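PDB 6AZ5: alpha-amylase from Eubacterium rectale DSM 17629, which probably binds starch and related alpha-glucans through this family 41 carbohydrate-binding module, one of several modules carried by a cell-surface amylase. Local coordinates for residues A[12-16]-A[17-21]; A[30-33]-A[34-38]; A[57-60]-A[61-64]; A[72-75]-A[76-79]. All coordinates share one frame; numbering follows the deposited sequence.

Overall arrangement
The four contacts are local turns and corners that punctuate an all-beta module, and they follow in series along the chain. Contact 1 fills the loop between strands 3-10 and 24-29; contact 2 is the corner leading into strand 35-44; contact 3 ends strand 49-58; contact 4 opens the loop after strand 66-72. Contacts 1 and 4 have centres 12 Å apart and touch through Leu14 and Tyr73. Contact 2 touches all three others, its centre 13 Å from that of contact 3, 14 Å from contact 4 and 19 Å from contact 1. Contact 3 keeps its nearest atoms about 17 Å from contacts 1 and 4. Contacts 1 and 3 thus lie on opposite sides of the chain's centre, with contact 2 joining strands of the same sheet.

Contact 1 (A[12-16]-A[17-21]); sequences EDLST and DTDMG
Ser15 OG is gripped by two backbone donors: Asp17 N reaches it at 3.1 Å, and Thr18 N adds a weak but straight bond at 3.4 Å from Ser15 OG. The hydroxyl lies anti to the nitrogen of its own residue (chi1 159°), which swings it beside the carbonyl carbon and over the N-H groups that follow. Together with Asp19 N, which donates to Ser15 O at 2.9 Å, this makes an ST motif, with the serine closing the turn by side chain and main chain at once.

Asp19 returns the grip. Its OD2 accepts from Ser15 N at 2.8 Å, with an N-H...O angle of 156°, and is met on the anti side, 17° out of the carboxylate plane. The price is that OD2 also lies 3.2 Å from Ser15 O, a second acceptor. An alanine in place of Asp19 would probably leave Ser15 N without its acceptor and let the loop before the turn swing more freely.

Carbon packing completes the turn. Thr18 CG2 presses on Ser15 CB at 3.4 Å, tighter than usual. Met20, bent twice along its chain, brings CE back to 3.9 Å from Thr16 CB. Outside the turn, Leu14, Thr16 and Met20 all rest on Phe52 of strand 49-58, which seats this loop between strands 3-10 and 24-29 against the sheet. With no helix or strand here, reciprocal bonding at Ser15 is what gives the loop a defined shape: its N, O and OG all find partners within five residues.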
# COMPACT_ATOMS: atom_id res chain seq x y z
N GLU A 12 3.40 -6.97 -10.83
CA GLU A 12 4.34 -7.43 -11.84
C GLU A 12 4.21 -6.61 -13.12
O GLU A 12 5.15 -6.53 -13.91
CB GLU A 12 4.13 -8.91 -12.14
CG GLU A 12 2.70 -9.28 -12.49
CD GLU A 12 2.55 -10.74 -12.89
OE1 GLU A 12 3.59 -11.43 -13.04
OE2 GLU A 12 1.40 -11.20 -13.07
N ASP A 13 3.05 -5.99 -13.31
CA ASP A 13 2.80 -5.17 -14.50
C ASP A 13 3.24 -3.71 -14.32
O ASP A 13 3.01 -2.89 -15.20
CB ASP A 13 1.32 -5.23 -14.87
CG ASP A 13 0.88 -6.61 -15.32
OD1 ASP A 13 1.72 -7.36 -15.86
OD2 ASP A 13 -0.31 -6.95 -15.11
N LEU A 14 3.85 -3.41 -13.18
CA LEU A 14 4.37 -2.07 -12.93
C LEU A 14 5.85 -2.13 -12.64
O LEU A 14 6.38 -3.20 -12.33
CB LEU A 14 3.63 -1.39 -11.78
CG LEU A 14 2.14 -1.14 -11.97
CD1 LEU A 14 1.55 -0.47 -10.74
CD2 LEU A 14 1.87 -0.29 -13.22
N SER A 15 6.53 -0.99 -12.76
CA SER A 15 7.96 -0.93 -12.52
C SER A 15 8.31 0.19 -11.54
O SER A 15 7.83 1.31 -11.67
CB SER A 15 8.71 -0.73 -13.84
OG SER A 15 9.99 -0.19 -13.62
N THR A 16 9.15 -0.14 -10.56
CA THR A 16 9.52 0.83 -9.54
C THR A 16 10.59 1.78 -10.05
O THR A 16 10.99 2.72 -9.37
CB THR A 16 10.02 0.14 -8.25
OG1 THR A 16 11.23 -0.58 -8.53
CG2 THR A 16 8.98 -0.83 -7.73
N ASP A 17 11.06 1.54 -11.28
CA ASP A 17 11.97 2.48 -11.92
C ASP A 17 11.19 3.58 -12.64
O ASP A 17 11.42 4.76 -12.40
CB ASP A 17 12.89 1.76 -12.91
CG ASP A 17 14.20 2.51 -13.13
OD1 ASP A 17 14.30 3.69 -12.73
OD2 ASP A 17 15.13 1.92 -13.71
N THR A 18 10.25 3.20 -13.50
CA THR A 18 9.55 4.17 -14.34
C THR A 18 8.28 4.74 -13.72
O THR A 18 7.98 5.93 -13.89
CB THR A 18 9.20 3.57 -15.72
OG1 THR A 18 8.29 4.45 -16.40
CG2 THR A 18 8.53 2.22 -15.57
N ASP A 19 7.52 3.92 -13.00
CA ASP A 19 6.21 4.36 -12.54
C ASP A 19 6.23 5.06 -11.18
O ASP A 19 5.17 5.33 -10.61
CB ASP A 19 5.25 3.16 -12.48
CG ASP A 19 5.11 2.46 -13.83
OD1 ASP A 19 4.43 3.02 -14.72
OD2 ASP A 19 5.68 1.35 -13.99
N MET A 20 7.42 5.34 -10.66
CA MET A 20 7.54 5.96 -9.34
C MET A 20 7.02 7.39 -9.38
O MET A 20 7.52 8.21 -10.14
CB MET A 20 8.99 5.95 -8.86
CG MET A 20 9.17 6.39 -7.42
SD MET A 20 8.42 5.22 -6.26
CE MET A 20 9.22 3.70 -6.76
N GLY A 21 6.01 7.67 -8.55
CA GLY A 21 5.37 8.98 -8.54
C GLY A 21 3.99 8.94 -9.16
O GLY A 21 3.17 9.84 -8.95

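Contact 2 (A[30-33]-A[34-38]); sequences AGLD and GSYVF
Tyr36 reaches back to Asp33 with one direct hydrogen bond: Asp33 N donates to Tyr36 OH at 3.0 Å, with an N-H...O angle of 166°. The amide nitrogen lies at the edge of the phenol ring and in its plane. CG of Tyr36 stands anti to its own carbonyl carbon (chi1 -66°), a setting that lays the ring back along the preceding chain until the hydroxyl meets the amide.

A second, indirect polar link runs through a water, which donates to Asp33 O at 2.7 Å and weakly to Ser35 O at 3.3 Å. It ties the carbonyls before and after Gly34.

Apolar packing comes from Leu32. Its CD2 branch lies 3.8 Å from Tyr36 CZ and 3.5 Å from Tyr36 OH, so the methyl meets the hydroxyl end of the ring, approaching it obliquely. Leu32 and Tyr36 both continue onto Met27 and Ile56, in the strands on either hand of strand 35-44.

Backbone conformation explains why the ends can meet. The chain turns at Gly34, whose phi of 81° suits a residue without a side chain; a beta carbon there would collide with Asp33 O. The short strand 32-33 and the strand 35-44 on the far side of this corner both pair antiparallel with strand 24-29. The phenol thus spans the corner between strand 32-33 and strand 35-44, and because its oxygen serves as an acceptor, it satisfies the Asp33 N-H at the point where the chain changes direction.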
# COMPACT_ATOMS: atom_id res chain seq x y z
N ALA A 30 -10.79 5.32 8.91
CA ALA A 30 -9.72 5.43 9.91
C ALA A 30 -8.96 6.74 9.78
O ALA A 30 -7.76 6.80 10.03
CB ALA A 30 -8.76 4.24 9.80
N GLY A 31 -9.68 7.80 9.39
CA GLY A 31 -9.09 9.12 9.27
C GLY A 31 -8.44 9.35 7.92
O GLY A 31 -8.12 10.49 7.56
N LEU A 32 -8.25 8.28 7.16
CA LEU A 32 -7.60 8.38 5.86
C LEU A 32 -8.55 8.89 4.80
O LEU A 32 -9.75 8.62 4.84
CB LEU A 32 -7.02 7.03 5.45
CG LEU A 32 -5.99 6.46 6.42
CD1 LEU A 32 -5.64 5.04 6.02
CD2 LEU A 32 -4.74 7.33 6.44
N ASP A 33 -8.01 9.64 3.84
CA ASP A 33 -8.80 10.13 2.72
C ASP A 33 -7.95 10.46 1.49
O ASP A 33 -6.94 11.16 1.60
CB ASP A 33 -9.61 11.36 3.12
CG ASP A 33 -10.69 11.69 2.12
OD1 ASP A 33 -11.43 10.75 1.73
OD2 ASP A 33 -10.80 12.86 1.70
N GLY A 34 -8.38 9.97 0.34
CA GLY A 34 -7.76 10.33 -0.92
C GLY A 34 -6.49 9.58 -1.27
O GLY A 34 -6.31 8.41 -0.91
N SER A 35 -5.60 10.27 -1.96
CA SER A 35 -4.41 9.66 -2.54
C SER A 35 -3.20 9.61 -1.60
O SER A 35 -2.92 10.57 -0.88
CB SER A 35 -4.03 10.40 -3.81
OG SER A 35 -2.82 9.89 -4.32
N TYR A 36 -2.49 8.48 -1.64
CA TYR A 36 -1.27 8.26 -0.86
C TYR A 36 -0.22 7.65 -1.78
O TYR A 36 -0.33 6.49 -2.18
CB TYR A 36 -1.54 7.36 0.36
CG TYR A 36 -2.45 8.01 1.36
CD1 TYR A 36 -3.83 7.99 1.19
CD2 TYR A 36 -1.94 8.67 2.46
CE1 TYR A 36 -4.67 8.60 2.09
CE2 TYR A 36 -2.78 9.29 3.37
CZ TYR A 36 -4.14 9.25 3.18
OH TYR A 36 -4.98 9.86 4.08
N VAL A 37 0.80 8.44 -2.12
CA VAL A 37 1.72 8.12 -3.21
C VAL A 37 2.98 7.41 -2.74
O VAL A 37 3.63 7.82 -1.79
CB VAL A 37 2.13 9.42 -3.97
CG1 VAL A 37 3.18 9.12 -5.03
CG2 VAL A 37 0.91 10.09 -4.60
N PHE A 38 3.34 6.32 -3.42
CA PHE A 38 4.57 5.62 -3.11
C PHE A 38 5.76 6.48 -3.48
O PHE A 38 5.79 7.09 -4.55
CB PHE A 38 4.63 4.27 -3.83
CG PHE A 38 3.59 3.29 -3.36
CD1 PHE A 38 3.80 2.54 -2.22
CD2 PHE A 38 2.41 3.13 -4.06
CE1 PHE A 38 2.85 1.64 -1.78
CE2 PHE A 38 1.45 2.23 -3.63
CZ PHE A 38 1.67 1.49 -2.48
O HOH W 1 -4.56 12.32 1.39

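Contact 3 (A[57-60]-A[61-64]); sequences TVAG and SNVG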
# COMPACT_ATOMS: atom_id res chain seq x y z
N THR A 57 0.69 7.70 8.31
CA THR A 57 0.47 8.05 9.70
C THR A 57 -1.02 8.17 9.97
O THR A 57 -1.73 8.87 9.25
CB THR A 57 1.16 9.38 10.05
OG1 THR A 57 2.57 9.26 9.82
CG2 THR A 57 0.91 9.75 11.51
N VAL A 58 -1.49 7.47 11.00
CA VAL A 58 -2.85 7.63 11.49
C VAL A 58 -2.85 8.07 12.95
O VAL A 58 -1.85 7.90 13.66
CB VAL A 58 -3.67 6.33 11.35
CG1 VAL A 58 -3.93 6.03 9.89
CG2 VAL A 58 -2.94 5.17 12.01
N ALA A 59 -3.95 8.67 13.40
CA ALA A 59 -4.12 9.00 14.80
C ALA A 59 -4.08 7.72 15.63
O ALA A 59 -4.49 6.66 15.15
CB ALA A 59 -5.42 9.74 15.03
N GLY A 60 -3.59 7.83 16.86
CA GLY A 60 -3.49 6.68 17.76
C GLY A 60 -4.82 6.01 18.02
O GLY A 60 -4.91 4.79 18.10
N SER A 61 -5.87 6.82 18.12
CA SER A 61 -7.21 6.31 18.40
C SER A 61 -7.78 5.50 17.23
O SER A 61 -8.85 4.90 17.35
CB SER A 61 -8.15 7.46 18.74
OG SER A 61 -8.08 8.47 17.75
N ASN A 62 -7.06 5.47 16.11
CA ASN A 62 -7.51 4.73 14.94
C ASN A 62 -6.85 3.38 14.80
O ASN A 62 -7.10 2.66 13.83
CB ASN A 62 -7.27 5.54 13.66
CG ASN A 62 -8.35 6.56 13.41
OD1 ASN A 62 -9.50 6.39 13.84
ND2 ASN A 62 -8.00 7.63 12.71
N VAL A 63 -6.00 3.03 15.76
CA VAL A 63 -5.45 1.68 15.79
C VAL A 63 -6.60 0.73 16.06
O VAL A 63 -7.39 0.96 16.97
CB VAL A 63 -4.36 1.52 16.87
CG1 VAL A 63 -3.96 0.06 17.01
CG2 VAL A 63 -3.14 2.38 16.54
N GLY A 64 -6.69 -0.33 15.27
CA GLY A 64 -7.77 -1.29 15.42
C GLY A 64 -8.88 -1.10 14.42
O GLY A 64 -9.72 -1.99 14.24
O HOH W 2 -5.98 8.71 11.31
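Asn62 N donates to Ala59 O at 3.0 Å and Val63 N to Gly60 O at 3.1 Å, two successive bonds from each residue to the third one before it. That spacing defines a short 3-10 turn, here closing strand 49-58 and leading the chain toward strand 66-72. Both donors stand well above the plane of the carbonyl they use, 55° out of it at Ala59, consistent with the tight 3-10 winding.

Side chains gather round this turn. Asn62 has CG anti to its carbonyl carbon (chi1 -82°), which turns the amide back toward the strand. Its CB rests 3.3 Å from Ala59 O and 4.3 Å from Val58 CB. On the other side of the turn Val63 sets its CG2 branch 3.4 Å from Gly60 O, next to the bond that Gly60 O receives. Val58 and Val63 both go on to touch His3 of strand 3-10, so the turn is packed onto the neighbouring strand as well as wound on itself.

One water bridges strand end and turn: it accepts from Ala59 N at 2.9 Å and from Asn62 ND2 at 2.7 Å.

Contact 4 (A[72-75]-A[76-79]); sequences RYDN and TKGW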
# COMPACT_ATOMS: atom_id res chain seq x y z
N ARG A 72 -3.79 2.41 -7.41
CA ARG A 72 -4.06 3.04 -8.71
C ARG A 72 -2.75 3.13 -9.49
O ARG A 72 -1.72 3.49 -8.93
CB ARG A 72 -4.69 4.42 -8.53
CG ARG A 72 -6.00 4.40 -7.79
CD ARG A 72 -6.70 5.74 -7.87
NE ARG A 72 -5.81 6.82 -7.49
CZ ARG A 72 -6.11 8.12 -7.56
NH1 ARG A 72 -7.30 8.49 -8.01
NH2 ARG A 72 -5.22 9.03 -7.19
N TYR A 73 -2.80 2.80 -10.78
CA TYR A 73 -1.58 2.51 -11.54
C TYR A 73 -0.91 3.73 -12.17
O TYR A 73 0.30 3.74 -12.40
CB TYR A 73 -1.87 1.49 -12.64
CG TYR A 73 -2.46 0.19 -12.14
CD1 TYR A 73 -2.16 -0.29 -10.87
CD2 TYR A 73 -3.31 -0.56 -12.94
CE1 TYR A 73 -2.70 -1.48 -10.42
CE2 TYR A 73 -3.85 -1.75 -12.50
CZ TYR A 73 -3.54 -2.21 -11.23
OH TYR A 73 -4.08 -3.39 -10.79
N ASP A 74 -1.70 4.76 -12.48
CA ASP A 74 -1.16 5.94 -13.14
C ASP A 74 -2.01 7.15 -12.76
O ASP A 74 -2.98 7.47 -13.45
CB ASP A 74 -1.13 5.75 -14.66
CG ASP A 74 -0.29 6.80 -15.37
OD1 ASP A 74 0.05 7.83 -14.76
OD2 ASP A 74 0.04 6.59 -16.56
N ASN A 75 -1.64 7.81 -11.67
CA ASN A 75 -2.48 8.87 -11.13
C ASN A 75 -2.41 10.16 -11.94
O ASN A 75 -3.12 11.12 -11.65
CB ASN A 75 -2.12 9.15 -9.67
CG ASN A 75 -0.66 9.53 -9.47
OD1 ASN A 75 0.06 9.83 -10.43
ND2 ASN A 75 -0.21 9.51 -8.22
N THR A 76 -1.56 10.18 -12.96
CA THR A 76 -1.52 11.30 -13.90
C THR A 76 -2.76 11.24 -14.80
O THR A 76 -3.08 12.21 -15.49
CB THR A 76 -0.24 11.30 -14.76
OG1 THR A 76 -0.24 10.17 -15.64
CG2 THR A 76 1.00 11.27 -13.88
N LYS A 77 -3.44 10.09 -14.79
CA LYS A 77 -4.67 9.92 -15.56
C LYS A 77 -5.85 9.68 -14.62
O LYS A 77 -6.90 9.23 -15.06
CB LYS A 77 -4.55 8.76 -16.55
CG LYS A 77 -3.23 8.69 -17.30
CD LYS A 77 -2.93 9.98 -18.04
CE LYS A 77 -1.54 9.96 -18.65
NZ LYS A 77 -1.05 11.33 -18.98
N GLY A 78 -5.67 9.97 -13.34
CA GLY A 78 -6.70 9.71 -12.35
C GLY A 78 -7.03 8.23 -12.29
O GLY A 78 -6.15 7.38 -12.38
N TRP A 79 -8.31 7.93 -12.14
CA TRP A 79 -8.76 6.54 -12.14
C TRP A 79 -8.61 5.90 -13.51
O TRP A 79 -8.41 4.68 -13.62
CB TRP A 79 -10.22 6.46 -11.68
CG TRP A 79 -10.39 6.75 -10.23
CD1 TRP A 79 -10.72 7.94 -9.66
CD2 TRP A 79 -10.22 5.82 -9.15
NE1 TRP A 79 -10.78 7.82 -8.30
CE2 TRP A 79 -10.48 6.52 -7.96
CE3 TRP A 79 -9.87 4.47 -9.08
CZ2 TRP A 79 -10.40 5.92 -6.70
CZ3 TRP A 79 -9.80 3.87 -7.84
CH2 TRP A 79 -10.06 4.60 -6.66
O HOH W 3 -4.34 5.08 -12.31
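Arg72 lies across one face of the Trp79 indole. Its CD sits 3.5 Å from the centroid of the six-membered ring, only 6° off the normal, a CH-pi contact. Farther along, Arg72 CZ is 4.8 Å from the centroid of the five-membered ring, a cation-pi contact. The guanidinium does not stack flat: its plane is turned 73° from the indole, so NH1 leads toward the ring. A bend at the third torsion of Arg72 (chi3 -51°) carries the chain across the face in this way.

Beside this pair, Asp74 holds the following turn. Thr76 OG1 gives its proton to Asp74 OD1 in a short bond of 2.5 Å, coming from above the carboxylate plane, and Thr76 N adds a weak bond to the same OD1. Lys77 N donates to Asp74 O at 3.0 Å. Side-chain and main-chain bonds from one aspartate form an Asx motif, which starts the loop between strands 66-72 and 88-91 of this beta-sheet module. A leucine in place of Asp74 would probably leave the Thr76 hydroxyl without its acceptor and free to turn.

The next layer ties the loop to itself. Gly78 N makes a weak bond to Asn75 O, at 3.3 Å. A water accepts from Asp74 N at 2.7 Å and donates to Gly78 O at 2.9 Å, crossing the loop. Farther out, Asp24 forms a salt bridge with Arg72 NH2 and also takes a hydrogen bond from Asn75 ND2, while Trp26 meets Trp79 edge-to-face.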